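Local structure of putative uncharacterized protein (Trypanosoma brucei brucei, 5KO4) at residues M45-I50 / L71-C76. The protein is of unknown function but carries a bromodomain, the helical-bundle module that in its relatives reads acetylated lysine, and so probably binds acetyl-lysine. Numbering follows the deposited sequence.
Sequences MWWDLI and LVVQNC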
loop_
_atom_site.group_PDB
_atom_site.type_symbol
_atom_site.label_atom_id
_atom_site.label_comp_id
_atom_site.label_asym_id
_atom_site.label_seq_id
_atom_site.Cartn_x
_atom_site.Cartn_y
_atom_site.Cartn_z
ATOM N N MET A 45 8.335 8.767 6.577
ATOM C CA MET A 45 9.469 9.100 5.734
ATOM C C MET A 45 9.270 8.442 4.397
ATOM O O MET A 45 8.669 7.368 4.322
ATOM C CB MET A 45 10.768 8.612 6.399
ATOM C CG MET A 45 12.058 9.122 5.740
ATOM S SD MET A 45 12.173 10.910 5.519
ATOM C CE MET A 45 11.834 11.474 7.197
ATOM N N TRP A 46 9.720 9.089 3.336
ATOM C CA TRP A 46 9.514 8.567 1.998
ATOM C C TRP A 46 10.611 9.095 1.068
ATOM O O TRP A 46 11.280 10.059 1.402
ATOM C CB TRP A 46 8.107 8.934 1.505
ATOM C CG TRP A 46 7.794 10.403 1.505
ATOM C CD1 TRP A 46 7.826 11.229 0.424
ATOM C CD2 TRP A 46 7.257 11.183 2.585
ATOM N NE1 TRP A 46 7.408 12.484 0.772
ATOM C CE2 TRP A 46 7.023 12.481 2.085
ATOM C CE3 TRP A 46 6.920 10.908 3.913
ATOM C CZ2 TRP A 46 6.526 13.505 2.875
ATOM C CZ3 TRP A 46 6.436 11.936 4.701
ATOM C CH2 TRP A 46 6.272 13.225 4.188
ATOM N N TRP A 47 10.863 8.412 -0.067
ATOM C CA TRP A 47 12.014 8.774 -0.882
ATOM C C TRP A 47 11.986 10.216 -1.369
ATOM O O TRP A 47 13.045 10.848 -1.400
ATOM C CB TRP A 47 12.187 7.878 -2.115
ATOM C CG TRP A 47 12.053 6.389 -1.887
ATOM C CD1 TRP A 47 11.331 5.519 -2.647
ATOM C CD2 TRP A 47 12.752 5.589 -0.920
ATOM N NE1 TRP A 47 11.499 4.234 -2.190
ATOM C CE2 TRP A 47 12.363 4.249 -1.125
ATOM C CE3 TRP A 47 13.696 5.868 0.082
ATOM C CZ2 TRP A 47 12.785 3.211 -0.285
ATOM C CZ3 TRP A 47 14.153 4.830 0.882
ATOM C CH2 TRP A 47 13.661 3.534 0.732
ATOM N N ASP A 48 10.834 10.729 -1.793
ATOM C CA ASP A 48 10.809 12.099 -2.331
ATOM C C ASP A 48 11.189 13.122 -1.257
ATOM O O ASP A 48 11.750 14.175 -1.589
ATOM C CB ASP A 48 9.441 12.450 -2.931
ATOM C CG ASP A 48 9.099 11.692 -4.197
ATOM O OD1 ASP A 48 10.008 11.045 -4.771
ATOM O OD2 ASP A 48 7.916 11.746 -4.623
ATOM N N LEU A 49 10.888 12.839 0.010
ATOM C CA LEU A 49 11.287 13.736 1.100
ATOM C C LEU A 49 12.807 13.694 1.285
ATOM O O LEU A 49 13.443 14.737 1.439
ATOM C CB LEU A 49 10.573 13.363 2.398
ATOM C CG LEU A 49 10.861 14.259 3.609
ATOM C CD1 LEU A 49 10.648 15.750 3.277
ATOM C CD2 LEU A 49 9.991 13.868 4.783
ATOM N N ILE A 50 13.404 12.500 1.212
ATOM C CA ILE A 50 14.853 12.382 1.319
ATOM C C ILE A 50 15.523 13.108 0.138
ATOM O O ILE A 50 16.541 13.765 0.332
ATOM C CB ILE A 50 15.270 10.896 1.404
ATOM C CG1 ILE A 50 14.676 10.269 2.692
ATOM C CG2 ILE A 50 16.800 10.739 1.364
ATOM C CD1 ILE A 50 14.904 8.800 2.839
ATOM N N LEU A 71 14.858 4.614 8.137
ATOM C CA LEU A 71 13.527 4.888 8.682
ATOM C C LEU A 71 12.401 4.498 7.695
ATOM O O LEU A 71 11.352 3.990 8.109
ATOM C CB LEU A 71 13.447 6.375 9.011
ATOM C CG LEU A 71 12.155 6.906 9.566
ATOM C CD1 LEU A 71 11.752 6.165 10.850
ATOM C CD2 LEU A 71 12.274 8.394 9.803
ATOM N N VAL A 72 12.622 4.688 6.391
ATOM C CA VAL A 72 11.589 4.325 5.415
ATOM C C VAL A 72 11.281 2.840 5.527
ATOM O O VAL A 72 10.113 2.427 5.573
ATOM C CB VAL A 72 12.030 4.660 3.977
ATOM C CG1 VAL A 72 11.000 4.177 2.961
ATOM C CG2 VAL A 72 12.274 6.150 3.809
ATOM N N VAL A 73 12.330 2.028 5.560
ATOM C CA VAL A 73 12.119 0.580 5.562
ATOM C C VAL A 73 11.640 0.096 6.946
ATOM O O VAL A 73 10.743 -0.753 7.001
ATOM C CB VAL A 73 13.349 -0.220 5.046
ATOM C CG1 VAL A 73 13.688 0.190 3.618
ATOM C CG2 VAL A 73 14.568 -0.073 5.951
ATOM N N GLN A 74 12.150 0.666 8.050
ATOM C CA GLN A 74 11.654 0.265 9.359
ATOM C C GLN A 74 10.177 0.661 9.531
ATOM O O GLN A 74 9.400 -0.100 10.113
ATOM C CB GLN A 74 12.492 0.850 10.486
ATOM C CG GLN A 74 12.168 0.239 11.858
ATOM C CD GLN A 74 12.384 -1.256 11.862
ATOM O OE1 GLN A 74 13.452 -1.759 11.463
ATOM N NE2 GLN A 74 11.386 -2.024 12.311
ATOM N N ASN A 75 9.761 1.805 8.969
ATOM C CA ASN A 75 8.344 2.170 9.039
ATOM C C ASN A 75 7.495 1.162 8.285
ATOM O O ASN A 75 6.410 0.803 8.744
ATOM C CB ASN A 75 8.110 3.564 8.464
ATOM C CG ASN A 75 8.548 4.668 9.378
ATOM O OD1 ASN A 75 8.792 4.468 10.576
ATOM N ND2 ASN A 75 8.618 5.880 8.837
ATOM N N CYS A 76 7.999 0.651 7.172
ATOM C CA CYS A 76 7.284 -0.388 6.444
ATOM C C CYS A 76 7.111 -1.621 7.322
ATOM O O CYS A 76 6.014 -2.180 7.393
ATOM C CB CYS A 76 8.010 -0.737 5.159
ATOM S SG CYS A 76 7.258 -2.103 4.238
HETATM O O HOH W 1 7.100 6.145 6.415
#
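In this bromodomain helical bundle, the start of helix 47-55 and the residues leading into it pack on the middle of helix 62-80. Val72 points its side chain into residues 45-50 and touches three of their side chains. Val72 CG1 sits over one face of the Trp47 indole, 3.8 Å from the centroid of the six-membered ring and 21° off the normal, a CH-pi contact. The other branch, Val72 CG2, lies 3.6 Å from Met45 CG and 3.9 Å from Ile50 CD1. Val73 CG1 approaches the edge of the same indole more loosely. Met45 CG is anti to the backbone N (chi1 -169°), which lays it beside Val72. Bends at the next two torsions turn SD outward, while Met45 CE returns to 4.1 Å from Leu71 CD2. Leu71 crosses Met45 at about a right angle, with CD2 3.7 Å from Met45 CB. Polar contact between the segments runs through a water, which accepts hydrogen bonds from Met45 N and Asn75 ND2, both at 2.9 Å. Asn75 ND2 also donates to the backbone oxygen of His43, so one amide group ties helix 62-80 to the chain just before helix 47-55. Trp47 NE1 is hydrogen-bonded to Asp22 OD2, which with the packing holds the turn of the indole. The joint is mainly apolar, its buried amide N-H groups satisfied by water and a carbonyl instead of a direct bond between the segments.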